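Side-chain contact in lysine/ornithine decarboxylase (PDB 2PLJ), which catalyses the decarboxylation of lysine and ornithine, giving the diamines cadaverine and putrescine, with the help of pyridoxal phosphate: residues Val258-Gln263 with Pro291-Cys296. Residues are numbered along the deposited sequence; the frame is centred on the assembly and turned at random.
Sequences VNYTQQ and PGRFIC. With P3T ((4-{[(4-aminobutyl)amino]methyl}-5-hydroxy-6-methylpyridin-3-yl)methyl dihydrogen phosphate), chain D.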
loop_
_atom_site.group_PDB
_atom_site.type_symbol
_atom_site.label_atom_id
_atom_site.label_comp_id
_atom_site.label_asym_id
_atom_site.label_seq_id
_atom_site.Cartn_x
_atom_site.Cartn_y
_atom_site.Cartn_z
ATOM N N VAL A 258 11.153 7.932 17.498
ATOM C CA VAL A 258 10.779 9.353 17.479
ATOM C C VAL A 258 9.397 9.530 18.099
ATOM O O VAL A 258 8.640 8.567 18.253
ATOM C CB VAL A 258 10.769 9.922 16.040
ATOM C CG1 VAL A 258 12.114 9.746 15.390
ATOM C CG2 VAL A 258 9.671 9.289 15.213
ATOM N N ASN A 259 9.078 10.767 18.440
ATOM C CA ASN A 259 7.779 11.073 19.028
ATOM C C ASN A 259 6.707 11.073 17.974
ATOM O O ASN A 259 6.830 11.790 16.977
ATOM C CB ASN A 259 7.799 12.442 19.701
ATOM C CG ASN A 259 8.746 12.480 20.874
ATOM O OD1 ASN A 259 9.675 13.281 20.913
ATOM N ND2 ASN A 259 8.560 11.578 21.792
ATOM N N TYR A 260 5.662 10.286 18.211
ATOM C CA TYR A 260 4.412 10.420 17.440
ATOM C C TYR A 260 3.386 11.065 18.356
ATOM O O TYR A 260 3.425 12.270 18.562
ATOM C CB TYR A 260 3.937 9.078 16.869
ATOM C CG TYR A 260 4.818 8.659 15.721
ATOM C CD1 TYR A 260 4.581 9.144 14.419
ATOM C CD2 TYR A 260 5.923 7.829 15.941
ATOM C CE1 TYR A 260 5.416 8.776 13.351
ATOM C CE2 TYR A 260 6.765 7.455 14.896
ATOM C CZ TYR A 260 6.520 7.938 13.597
ATOM O OH TYR A 260 7.399 7.545 12.580
ATOM N N THR A 261 2.482 10.280 18.928
ATOM C CA THR A 261 1.509 10.872 19.866
ATOM C C THR A 261 1.883 10.607 21.323
ATOM O O THR A 261 1.203 11.077 22.226
ATOM C CB THR A 261 0.064 10.393 19.606
ATOM O OG1 THR A 261 -0.013 8.981 19.836
ATOM C CG2 THR A 261 -0.356 10.719 18.155
ATOM N N GLN A 262 2.941 9.836 21.543
ATOM C CA GLN A 262 3.425 9.529 22.886
ATOM C C GLN A 262 4.905 9.902 22.963
ATOM O O GLN A 262 5.665 9.661 22.022
ATOM C CB GLN A 262 3.254 8.034 23.209
ATOM C CG GLN A 262 1.798 7.543 23.345
ATOM C CD GLN A 262 1.108 8.017 24.615
ATOM O OE1 GLN A 262 1.693 7.989 25.705
ATOM N NE2 GLN A 262 -0.158 8.443 24.487
ATOM N N GLN A 263 5.300 10.486 24.092
ATOM C CA GLN A 263 6.692 10.860 24.336
ATOM C C GLN A 263 7.578 9.607 24.364
ATOM O O GLN A 263 7.256 8.621 25.041
ATOM C CB GLN A 263 6.794 11.635 25.668
ATOM C CG GLN A 263 8.212 11.848 26.215
ATOM C CD GLN A 263 9.048 12.820 25.378
ATOM O OE1 GLN A 263 8.514 13.646 24.626
ATOM N NE2 GLN A 263 10.374 12.724 25.517
ATOM N N PRO A 291 20.311 4.129 10.816
ATOM C CA PRO A 291 19.090 4.825 11.212
ATOM C C PRO A 291 18.255 5.176 9.965
ATOM O O PRO A 291 18.810 5.593 8.930
ATOM C CB PRO A 291 19.610 6.099 11.901
ATOM C CG PRO A 291 20.982 6.370 11.210
ATOM C CD PRO A 291 21.526 4.962 10.967
ATOM N N GLY A 292 16.937 4.983 10.063
ATOM C CA GLY A 292 16.016 5.437 9.012
ATOM C C GLY A 292 15.046 6.444 9.595
ATOM O O GLY A 292 15.232 7.680 9.452
ATOM N N ARG A 293 14.039 5.903 10.287
ATOM C CA ARG A 293 12.934 6.695 10.815
ATOM C C ARG A 293 13.416 7.920 11.593
ATOM O O ARG A 293 12.839 9.001 11.485
ATOM C CB ARG A 293 12.082 5.818 11.735
ATOM C CG ARG A 293 10.835 6.520 12.291
ATOM C CD ARG A 293 10.144 5.649 13.390
ATOM N NE ARG A 293 9.860 4.270 12.968
ATOM C CZ ARG A 293 8.718 3.875 12.385
ATOM N NH1 ARG A 293 7.733 4.754 12.117
ATOM N NH2 ARG A 293 8.551 2.590 12.072
ATOM N N PHE A 294 14.468 7.741 12.410
ATOM C CA PHE A 294 14.852 8.859 13.276
ATOM C C PHE A 294 15.239 10.095 12.463
ATOM O O PHE A 294 14.948 11.224 12.836
ATOM C CB PHE A 294 16.008 8.441 14.212
ATOM C CG PHE A 294 16.343 9.502 15.234
ATOM C CD1 PHE A 294 15.647 9.571 16.452
ATOM C CD2 PHE A 294 17.310 10.482 14.943
ATOM C CE1 PHE A 294 15.921 10.585 17.375
ATOM C CE2 PHE A 294 17.626 11.498 15.867
ATOM C CZ PHE A 294 16.935 11.556 17.086
ATOM N N ILE A 295 15.864 9.860 11.311
ATOM C CA ILE A 295 16.327 10.967 10.494
ATOM C C ILE A 295 15.192 11.645 9.708
ATOM O O ILE A 295 15.135 12.893 9.648
ATOM C CB ILE A 295 17.506 10.509 9.558
ATOM C CG1 ILE A 295 18.769 10.291 10.409
ATOM C CG2 ILE A 295 17.848 11.575 8.488
ATOM C CD1 ILE A 295 19.873 9.583 9.657
ATOM N N CYS A 296 14.311 10.836 9.110
ATOM C CA CYS A 296 13.301 11.383 8.177
ATOM C C CYS A 296 11.941 11.642 8.784
ATOM O O CYS A 296 11.245 12.534 8.332
ATOM C CB CYS A 296 13.139 10.524 6.912
ATOM S SG CYS A 296 12.728 8.821 7.270
HETATM O OAE P3T D . 15.688 3.246 11.875
HETATM P PAU P3T D . 14.433 2.425 11.351
HETATM O OAF P3T D . 13.695 3.236 10.182
HETATM O OAC P3T D . 13.459 1.982 12.428
HETATM O OAP P3T D . 14.908 1.075 10.595
HETATM C CAM P3T D . 15.782 1.208 9.396
HETATM C CAS P3T D . 16.252 -0.218 9.077
HETATM C CAH P3T D . 17.625 -0.415 9.274
HETATM N NAO P3T D . 18.160 -1.615 9.045
HETATM C CAQ P3T D . 17.431 -2.659 8.666
HETATM C CAA P3T D . 18.127 -4.027 8.458
HETATM C CAR P3T D . 16.038 -2.539 8.482
HETATM O OAD P3T D . 15.335 -3.610 8.085
HETATM C CAT P3T D . 15.420 -1.289 8.704
HETATM C CAG P3T D . 14.020 -1.142 8.460
HETATM N NAN P3T D . 13.226 -2.203 8.517
HETATM C CAL P3T D . 11.752 -2.232 8.252
HETATM C CAK P3T D . 10.987 -1.120 8.988
HETATM C CAJ P3T D . 9.501 -1.246 8.526
HETATM C CAI P3T D . 8.627 -0.179 9.194
HETATM N NAB P3T D . 7.183 -0.407 8.942
#
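At the phosphate-binding end of the β/α-barrel, where the cofactor–putrescine adduct P3T is held, Y260 of the loop after strand 249-251 meets R293, and V258 of the same loop meets both R293 and F294, at the start of the short helix 293-296. The polar link is one hydrogen bond: R293 NH1 donates to Y260 OH over 2.8 Å, with an N-H...O angle of 159°. The hydroxyl lies in the guanidinium plane, at its edge, whereas the phenol ring stands almost upright to that plane, at 79°. With CG anti to the backbone N (chi1 -177°) the arginine chain runs out extended, then bends at chi3, which brings NH1 to the tyrosine hydroxyl. Its NH2 meanwhile forms a salt bridge with D334, an aspartate suited to the arginine's positive charge, and a hydrogen bond with S217; both partners also bond P3T. Bonds at NH1 and NH2 together hold the guanidinium in its rotation.

Alongside this bond, the two methyls of branched V258 divide between the partners: CG2 lies 4.1 Å from R293 CD, against the aliphatic part of the arginine, while CG1 packs 3.6 Å from F294 CA and also meets the ring of F294, which also touches L72 of helix 62-75. Beside these contacts the phosphate is gripped by main-chain N-H groups at the helix start. G292, whose lack of a side chain lets OAF come close, donates from N to P3T OAE at 2.8 Å, and R293 N reaches P3T OAF at 2.7 Å.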